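Long-range contacts in eukaryotic peptide chain release factor GTP-binding subunit (Schizosaccharomyces pombe, PDB 1R5B), which is a translational GTPase-type release factor of the eRF3 family, built from a P-loop GTP-binding domain followed by beta-barrel domains: residues Ala272-Pro277 / Lys292-Ile298; Asn303-Ile309 / Tyr350-Thr355; Val359-Phe365 / Thr432-Glu437. One frame throughout, in Å; residues are numbered along the deposited sequence.

Contact 1 (Ala272-Pro277 / Lys292-Ile298)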
# COMPACT_ATOMS: atom_id res chain seq x y z
N ALA A 272 -10.00 -1.96 -6.13
CA ALA A 272 -10.76 -2.71 -5.17
C ALA A 272 -11.98 -1.90 -4.73
O ALA A 272 -12.02 -0.68 -4.91
CB ALA A 272 -9.89 -3.00 -3.95
N PRO A 273 -12.94 -2.55 -4.10
CA PRO A 273 -14.10 -1.83 -3.53
C PRO A 273 -13.66 -0.76 -2.54
O PRO A 273 -12.73 -0.97 -1.79
CB PRO A 273 -14.87 -2.93 -2.79
CG PRO A 273 -14.42 -4.23 -3.42
CD PRO A 273 -13.00 -4.01 -3.86
N PHE A 274 -14.34 0.38 -2.55
CA PHE A 274 -14.06 1.49 -1.63
C PHE A 274 -14.20 1.02 -0.18
O PHE A 274 -15.16 0.33 0.18
CB PHE A 274 -15.03 2.64 -1.93
CG PHE A 274 -14.88 3.86 -1.03
CD1 PHE A 274 -13.73 4.64 -1.07
CD2 PHE A 274 -15.91 4.25 -0.19
CE1 PHE A 274 -13.60 5.78 -0.25
CE2 PHE A 274 -15.79 5.40 0.62
CZ PHE A 274 -14.64 6.15 0.59
N ILE A 275 -13.22 1.38 0.64
CA ILE A 275 -13.24 1.16 2.08
C ILE A 275 -12.61 2.36 2.78
O ILE A 275 -11.49 2.72 2.47
CB ILE A 275 -12.44 -0.09 2.44
CG1 ILE A 275 -13.01 -1.33 1.72
CG2 ILE A 275 -12.44 -0.27 3.98
CD1 ILE A 275 -12.20 -2.60 1.88
N MET A 276 -13.33 2.98 3.71
CA MET A 276 -12.82 4.11 4.50
C MET A 276 -13.43 4.07 5.89
O MET A 276 -14.58 4.45 6.06
CB MET A 276 -13.15 5.48 3.87
CG MET A 276 -12.58 6.66 4.66
SD MET A 276 -13.26 8.28 4.35
CE MET A 276 -14.52 8.30 5.37
N PRO A 277 -12.67 3.60 6.88
CA PRO A 277 -13.09 3.72 8.28
C PRO A 277 -13.29 5.18 8.67
O PRO A 277 -12.51 6.03 8.26
CB PRO A 277 -11.91 3.12 9.05
CG PRO A 277 -11.19 2.25 8.05
CD PRO A 277 -11.38 2.91 6.74
N LYS A 292 -9.25 7.88 6.44
CA LYS A 292 -8.23 7.53 5.45
C LYS A 292 -8.79 6.41 4.59
O LYS A 292 -9.21 5.39 5.11
CB LYS A 292 -6.94 7.06 6.15
CG LYS A 292 -5.69 6.85 5.24
CD LYS A 292 -4.70 5.82 5.87
CE LYS A 292 -3.33 5.81 5.17
NZ LYS A 292 -2.44 4.61 5.47
N ILE A 293 -8.79 6.59 3.28
CA ILE A 293 -9.28 5.56 2.37
C ILE A 293 -8.30 4.38 2.39
O ILE A 293 -7.13 4.55 2.13
CB ILE A 293 -9.44 6.12 0.96
CG1 ILE A 293 -10.38 7.32 0.99
CG2 ILE A 293 -10.00 5.04 0.05
CD1 ILE A 293 -10.49 8.06 -0.33
N GLU A 294 -8.79 3.20 2.76
CA GLU A 294 -7.95 2.00 2.83
C GLU A 294 -7.92 1.22 1.53
O GLU A 294 -6.94 0.54 1.24
CB GLU A 294 -8.41 1.09 3.96
CG GLU A 294 -8.27 1.72 5.33
CD GLU A 294 -6.83 2.08 5.68
OE1 GLU A 294 -5.87 1.44 5.21
OE2 GLU A 294 -6.69 3.03 6.47
N ALA A 295 -8.98 1.35 0.75
CA ALA A 295 -9.05 0.68 -0.53
C ALA A 295 -9.97 1.44 -1.44
O ALA A 295 -10.91 2.10 -0.99
CB ALA A 295 -9.59 -0.75 -0.32
N GLY A 296 -9.72 1.32 -2.73
CA GLY A 296 -10.64 1.76 -3.77
C GLY A 296 -10.57 3.24 -4.00
O GLY A 296 -9.58 3.89 -3.67
N SER A 297 -11.62 3.79 -4.59
CA SER A 297 -11.66 5.22 -4.89
C SER A 297 -13.07 5.78 -4.72
O SER A 297 -14.04 5.04 -4.61
CB SER A 297 -11.19 5.45 -6.32
OG SER A 297 -12.18 5.02 -7.23
N ILE A 298 -13.18 7.10 -4.72
CA ILE A 298 -14.47 7.77 -4.53
C ILE A 298 -14.53 9.05 -5.38
O ILE A 298 -13.57 9.81 -5.44
CB ILE A 298 -14.70 8.04 -3.00
CG1 ILE A 298 -16.11 8.49 -2.71
CG2 ILE A 298 -13.73 9.09 -2.47
CD1 ILE A 298 -17.10 7.41 -2.68
O HOH W 1 -13.50 1.55 -5.60
O HOH W 2 -9.74 5.89 8.72
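The ring of F274 lies against I298 and I293. CG of F274 is anti to its own backbone N (chi1 179°), and this swings the ring over the strand that begins at S297. I298 CB sits over one ring face, 4.1 Å from the ring centroid and displaced toward the rim, a CH-pi contact. I293 meets the same ring at about a right angle. Its CD1 lies at the ring edge, in the plane, and its CG2 comes within 3.7 Å of F274 CE1. I298 thus covers a face, while I293 CD1 meets the edge.

A295 CB points at the other segment and meets I275 CD1 at 3.9 Å. The extended I275 side chain (chi2 174°) runs alongside that methyl. A295 CB also lies 3.5 Å from P273 O. E294 bends at chi2, and its CG packs across the P277 ring, 3.6 Å from P277 CD. M276 touches the backbone of K292 with CG, then bends at chi3, and its end leads away. V335 and L337 also touch this side chain.

The backbone holds the rest. I275 N donates to A295 O at 2.9 Å. I275 O takes E294 N at 2.8 Å and a weak bond from A295 N, so two donors grip one carbonyl. G296 has positive phi, and its CA comes 3.0 Å from A272 O. One water bridges A272 O and S297 N, and another bridges P277 O and K292 N.

With E294 and A295 both facing I275, this is a classic beta bulge, set in the antiparallel beta-barrel that follows the GTP-binding domain.

Contact 2 (Asn303-Ile309 / Tyr350-Thr355)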
# COMPACT_ATOMS: atom_id res chain seq x y z
N ASN A 303 -22.73 7.32 -4.27
CA ASN A 303 -23.35 6.67 -3.13
C ASN A 303 -22.32 5.80 -2.44
O ASN A 303 -21.43 5.28 -3.08
CB ASN A 303 -24.55 5.83 -3.56
CG ASN A 303 -25.76 6.67 -3.92
OD1 ASN A 303 -25.79 7.88 -3.68
ND2 ASN A 303 -26.77 6.03 -4.48
N VAL A 304 -22.45 5.67 -1.12
CA VAL A 304 -21.62 4.78 -0.34
C VAL A 304 -22.49 4.09 0.69
O VAL A 304 -23.57 4.55 1.00
CB VAL A 304 -20.46 5.52 0.37
CG1 VAL A 304 -19.65 6.34 -0.62
CG2 VAL A 304 -20.98 6.41 1.49
N LEU A 305 -22.00 2.98 1.21
CA LEU A 305 -22.72 2.19 2.21
C LEU A 305 -22.02 2.35 3.53
O LEU A 305 -20.80 2.33 3.59
CB LEU A 305 -22.74 0.72 1.80
CG LEU A 305 -23.59 -0.21 2.67
CD1 LEU A 305 -25.07 0.14 2.55
CD2 LEU A 305 -23.34 -1.65 2.28
N VAL A 306 -22.78 2.55 4.60
CA VAL A 306 -22.20 2.51 5.93
C VAL A 306 -22.43 1.11 6.46
O VAL A 306 -23.57 0.72 6.71
CB VAL A 306 -22.84 3.51 6.90
CG1 VAL A 306 -22.05 3.53 8.21
CG2 VAL A 306 -22.91 4.91 6.30
N MET A 307 -21.36 0.34 6.62
CA MET A 307 -21.41 -0.91 7.39
C MET A 307 -21.02 -0.63 8.85
O MET A 307 -20.26 0.31 9.10
CB MET A 307 -20.49 -1.96 6.76
CG MET A 307 -21.03 -2.54 5.45
SD MET A 307 -22.75 -3.01 5.52
CE MET A 307 -22.61 -4.53 6.20
N PRO A 308 -21.50 -1.41 9.81
CA PRO A 308 -22.30 -2.63 9.60
C PRO A 308 -23.83 -2.43 9.53
O PRO A 308 -24.55 -3.43 9.44
CB PRO A 308 -21.98 -3.43 10.87
CG PRO A 308 -21.89 -2.36 11.94
CD PRO A 308 -21.25 -1.17 11.25
N ILE A 309 -24.31 -1.19 9.56
CA ILE A 309 -25.74 -0.90 9.65
C ILE A 309 -26.50 -0.99 8.31
O ILE A 309 -27.73 -0.93 8.30
CB ILE A 309 -25.97 0.48 10.32
CG1 ILE A 309 -25.26 1.61 9.57
CG2 ILE A 309 -25.49 0.44 11.77
CD1 ILE A 309 -25.74 2.99 9.97
N TYR A 350 -17.44 2.77 12.23
CA TYR A 350 -18.21 2.29 11.09
C TYR A 350 -17.43 2.65 9.85
O TYR A 350 -16.53 3.48 9.89
CB TYR A 350 -19.60 2.93 11.07
CG TYR A 350 -20.56 2.42 12.14
CD1 TYR A 350 -21.88 2.87 12.15
CD2 TYR A 350 -20.17 1.49 13.11
CE1 TYR A 350 -22.79 2.41 13.10
CE2 TYR A 350 -21.09 1.03 14.07
CZ TYR A 350 -22.39 1.50 14.06
OH TYR A 350 -23.32 1.07 14.98
N VAL A 351 -17.77 2.03 8.74
CA VAL A 351 -16.91 2.11 7.57
C VAL A 351 -17.72 2.45 6.34
O VAL A 351 -18.70 1.78 6.04
CB VAL A 351 -16.16 0.79 7.36
CG1 VAL A 351 -15.32 0.84 6.09
CG2 VAL A 351 -15.27 0.49 8.56
N LEU A 352 -17.30 3.50 5.63
CA LEU A 352 -17.88 3.82 4.35
C LEU A 352 -17.34 2.81 3.37
O LEU A 352 -16.16 2.47 3.41
CB LEU A 352 -17.54 5.24 3.90
CG LEU A 352 -17.92 6.33 4.90
CD1 LEU A 352 -17.67 7.69 4.30
CD2 LEU A 352 -19.37 6.20 5.37
N THR A 353 -18.20 2.32 2.50
CA THR A 353 -17.78 1.33 1.55
C THR A 353 -18.66 1.26 0.31
O THR A 353 -19.68 1.96 0.19
CB THR A 353 -17.69 -0.03 2.25
OG1 THR A 353 -17.06 -0.98 1.37
CG2 THR A 353 -19.06 -0.61 2.52
N SER A 354 -18.22 0.44 -0.63
CA SER A 354 -18.95 0.18 -1.86
C SER A 354 -20.31 -0.42 -1.59
O SER A 354 -20.44 -1.30 -0.75
CB SER A 354 -18.15 -0.81 -2.69
OG SER A 354 -18.80 -1.11 -3.91
N THR A 355 -21.31 0.03 -2.33
CA THR A 355 -22.64 -0.58 -2.26
C THR A 355 -22.68 -1.94 -2.96
O THR A 355 -23.49 -2.77 -2.58
CB THR A 355 -23.72 0.31 -2.85
OG1 THR A 355 -23.42 0.58 -4.23
CG2 THR A 355 -23.74 1.67 -2.18
O HOH W 3 -20.36 2.57 -4.15
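Y350 meets P308 and I309 just before its strand begins. P308, which follows a cis peptide bond, lays CD over one face of the Y350 ring, 3.6 Å from the centroid in a CH-pi contact. I309 CG2 comes to Y350 CE1 at 3.6 Å, its side chain at about a right angle to that of Y350. Y350 CB rests on V306 CG1. Chi1 of -73° sets CG beside the backbone N and carries the ring to P308.

V351 pairs with M307. V351 N donates to M307 O at 3.0 Å, and M307 N returns a bond to V351 O. The V351 side chain is on the sheet face shared with L305, M307 and T353, where C435 also touches it.

L352 is on the other face. It lies side by side with V306, pointing the same way, and the two meet at L352 CD2 and V306 CG2, 3.9 Å apart.

T353 pairs with L305. The bond from L305 N to T353 O is short, 2.7 Å, and nearly straight (170°). The reverse bond, T353 N to L305 O, is more bent (136°). T353 CG2 packs on L305 CB and M307 CG, while OG1 bonds to F274 O and V359 N.

T355 closes the segment. Its CG2 rests by the V304-L305 peptide, and a water joins T355 N to N303 O.

Alternating hydrogen-bonded and non-hydrogen-bonded pairs make this a regular antiparallel strand pairing in the beta-barrel wall.

Contact 3 (Val359-Phe365 / Thr432-Glu437); sequences VHATTRF and TPVCME
M436 packs on F365 in the tight part of this contact. Its side chain bends at chi3 (62°) and lays SD and CE over one face of the ring, each 3.7 Å from the centroid. This is a Met-aromatic contact with a CH-pi component. T362 CG2 touches the same sulfur at 3.8 Å, and I465 also covers M436.

The middle is held by backbone. T362 and V434 exchange two N-to-O bonds, both 3.2 Å, and M436 N donates to H360 O. On the face of A361 and C435, C435 SG lies near V359 CG1.

At one end E437 turns back, bent at chi2. Its OE2 takes H360 N at 2.8 Å in an almost straight bond (177°). The same oxygen lies at the edge of the H360 ring, in its plane, near CD2.

H360, T432 and P433 form the exposed side, set against buried M436, F365 and E437. Here T363 CG2 packs beside the P433 ring, 3.7 Å from P433 N, and T432 points away.

T362 OG1 bonds to L466 O and accepts from R364 N, an ST turn as the chain rounds its corner. The short two-stranded antiparallel sheet joins the C-terminal beta-barrel to the barrel before it.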
# COMPACT_ATOMS: atom_id res chain seq x y z
N VAL A 359 -17.29 -3.82 2.35
CA VAL A 359 -16.41 -4.35 3.37
C VAL A 359 -17.17 -5.34 4.24
O VAL A 359 -18.34 -5.12 4.55
CB VAL A 359 -15.87 -3.23 4.28
CG1 VAL A 359 -16.94 -2.66 5.19
CG2 VAL A 359 -14.73 -3.72 5.10
N HIS A 360 -16.50 -6.41 4.65
CA HIS A 360 -17.11 -7.40 5.51
C HIS A 360 -17.34 -6.88 6.92
O HIS A 360 -16.67 -5.97 7.36
CB HIS A 360 -16.26 -8.66 5.57
CG HIS A 360 -16.24 -9.42 4.29
ND1 HIS A 360 -16.91 -10.61 4.12
CD2 HIS A 360 -15.64 -9.15 3.11
CE1 HIS A 360 -16.72 -11.05 2.89
NE2 HIS A 360 -15.94 -10.18 2.25
N ALA A 361 -18.31 -7.47 7.59
CA ALA A 361 -18.58 -7.20 8.99
C ALA A 361 -19.06 -8.50 9.59
O ALA A 361 -19.78 -9.26 8.95
CB ALA A 361 -19.62 -6.15 9.14
N THR A 362 -18.64 -8.77 10.82
CA THR A 362 -18.93 -10.05 11.44
C THR A 362 -18.82 -9.95 12.95
O THR A 362 -18.36 -8.95 13.48
CB THR A 362 -17.95 -11.12 10.89
OG1 THR A 362 -18.40 -12.43 11.23
CG2 THR A 362 -16.59 -11.01 11.55
N THR A 363 -19.29 -10.99 13.63
CA THR A 363 -19.08 -11.15 15.06
C THR A 363 -18.13 -12.31 15.36
O THR A 363 -17.86 -12.60 16.52
CB THR A 363 -20.42 -11.38 15.79
OG1 THR A 363 -21.17 -12.41 15.12
CG2 THR A 363 -21.31 -10.16 15.70
N ARG A 364 -17.64 -12.99 14.32
CA ARG A 364 -16.85 -14.21 14.51
C ARG A 364 -15.65 -14.29 13.57
O ARG A 364 -15.80 -14.24 12.36
CB ARG A 364 -17.75 -15.44 14.31
CG ARG A 364 -18.84 -15.56 15.35
CD ARG A 364 -19.61 -16.86 15.33
NE ARG A 364 -20.87 -16.75 16.06
CZ ARG A 364 -22.01 -16.25 15.57
NH1 ARG A 364 -22.08 -15.79 14.33
NH2 ARG A 364 -23.10 -16.21 16.34
N PHE A 365 -14.46 -14.45 14.15
CA PHE A 365 -13.22 -14.49 13.38
C PHE A 365 -12.02 -15.08 14.13
O PHE A 365 -11.98 -15.06 15.36
CB PHE A 365 -12.84 -13.08 12.93
CG PHE A 365 -12.54 -12.14 14.06
CD1 PHE A 365 -13.56 -11.49 14.71
CD2 PHE A 365 -11.24 -11.89 14.46
CE1 PHE A 365 -13.31 -10.61 15.73
CE2 PHE A 365 -10.98 -11.01 15.49
CZ PHE A 365 -12.03 -10.37 16.12
N THR A 432 -21.65 -6.80 19.13
CA THR A 432 -22.30 -6.28 17.93
C THR A 432 -21.30 -6.25 16.78
O THR A 432 -20.12 -5.99 17.01
CB THR A 432 -22.87 -4.86 18.17
OG1 THR A 432 -21.81 -3.94 18.47
CG2 THR A 432 -23.77 -4.81 19.42
N PRO A 433 -21.76 -6.49 15.55
CA PRO A 433 -20.87 -6.65 14.40
C PRO A 433 -19.88 -5.49 14.19
O PRO A 433 -20.23 -4.34 14.41
CB PRO A 433 -21.84 -6.74 13.22
CG PRO A 433 -23.10 -7.19 13.79
CD PRO A 433 -23.18 -6.59 15.15
N VAL A 434 -18.66 -5.81 13.77
CA VAL A 434 -17.68 -4.78 13.45
C VAL A 434 -17.04 -5.08 12.11
O VAL A 434 -16.88 -6.24 11.73
CB VAL A 434 -16.65 -4.54 14.61
CG1 VAL A 434 -16.66 -5.68 15.61
CG2 VAL A 434 -15.23 -4.29 14.08
N CYS A 435 -16.69 -4.03 11.39
CA CYS A 435 -16.12 -4.18 10.05
C CYS A 435 -14.69 -4.60 10.16
O CYS A 435 -13.95 -4.10 10.99
CB CYS A 435 -16.21 -2.87 9.27
SG CYS A 435 -17.90 -2.28 9.12
N MET A 436 -14.29 -5.53 9.31
CA MET A 436 -12.93 -6.05 9.31
C MET A 436 -12.68 -6.85 8.03
O MET A 436 -13.62 -7.31 7.38
CB MET A 436 -12.67 -6.93 10.55
CG MET A 436 -13.49 -8.22 10.61
SD MET A 436 -13.16 -9.34 12.02
CE MET A 436 -13.60 -8.32 13.29
N GLU A 437 -11.42 -6.97 7.67
CA GLU A 437 -10.96 -7.90 6.66
C GLU A 437 -9.71 -8.60 7.19
O GLU A 437 -9.07 -8.12 8.14
CB GLU A 437 -10.58 -7.16 5.37
CG GLU A 437 -11.69 -6.33 4.76
CD GLU A 437 -12.68 -7.11 3.93
OE1 GLU A 437 -12.32 -8.13 3.32
OE2 GLU A 437 -13.84 -6.68 3.89

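Overall arrangement
Contact 1 is the most buried of the three, while contacts 2 and 3 each have a solvent side. Contacts 1 and 2 belong to one antiparallel sheet, because strands 275-283 and 351-353 are neighbours in it. M276 N bonds to L352 O and I298 packs on V304 between them. Contact 3 holds different strands, at the seam with the C-terminal barrel. T353 OG1 links all three, through F274 O and V359 N. C435 packs on M307, and P308 on P433. The chemistry follows place: a bulge with a phenyl ring against isoleucines in contact 1, regular pairing ending in a proline on a tyrosine ring in contact 2, and a buried carboxylate with a Met-aromatic contact in contact 3.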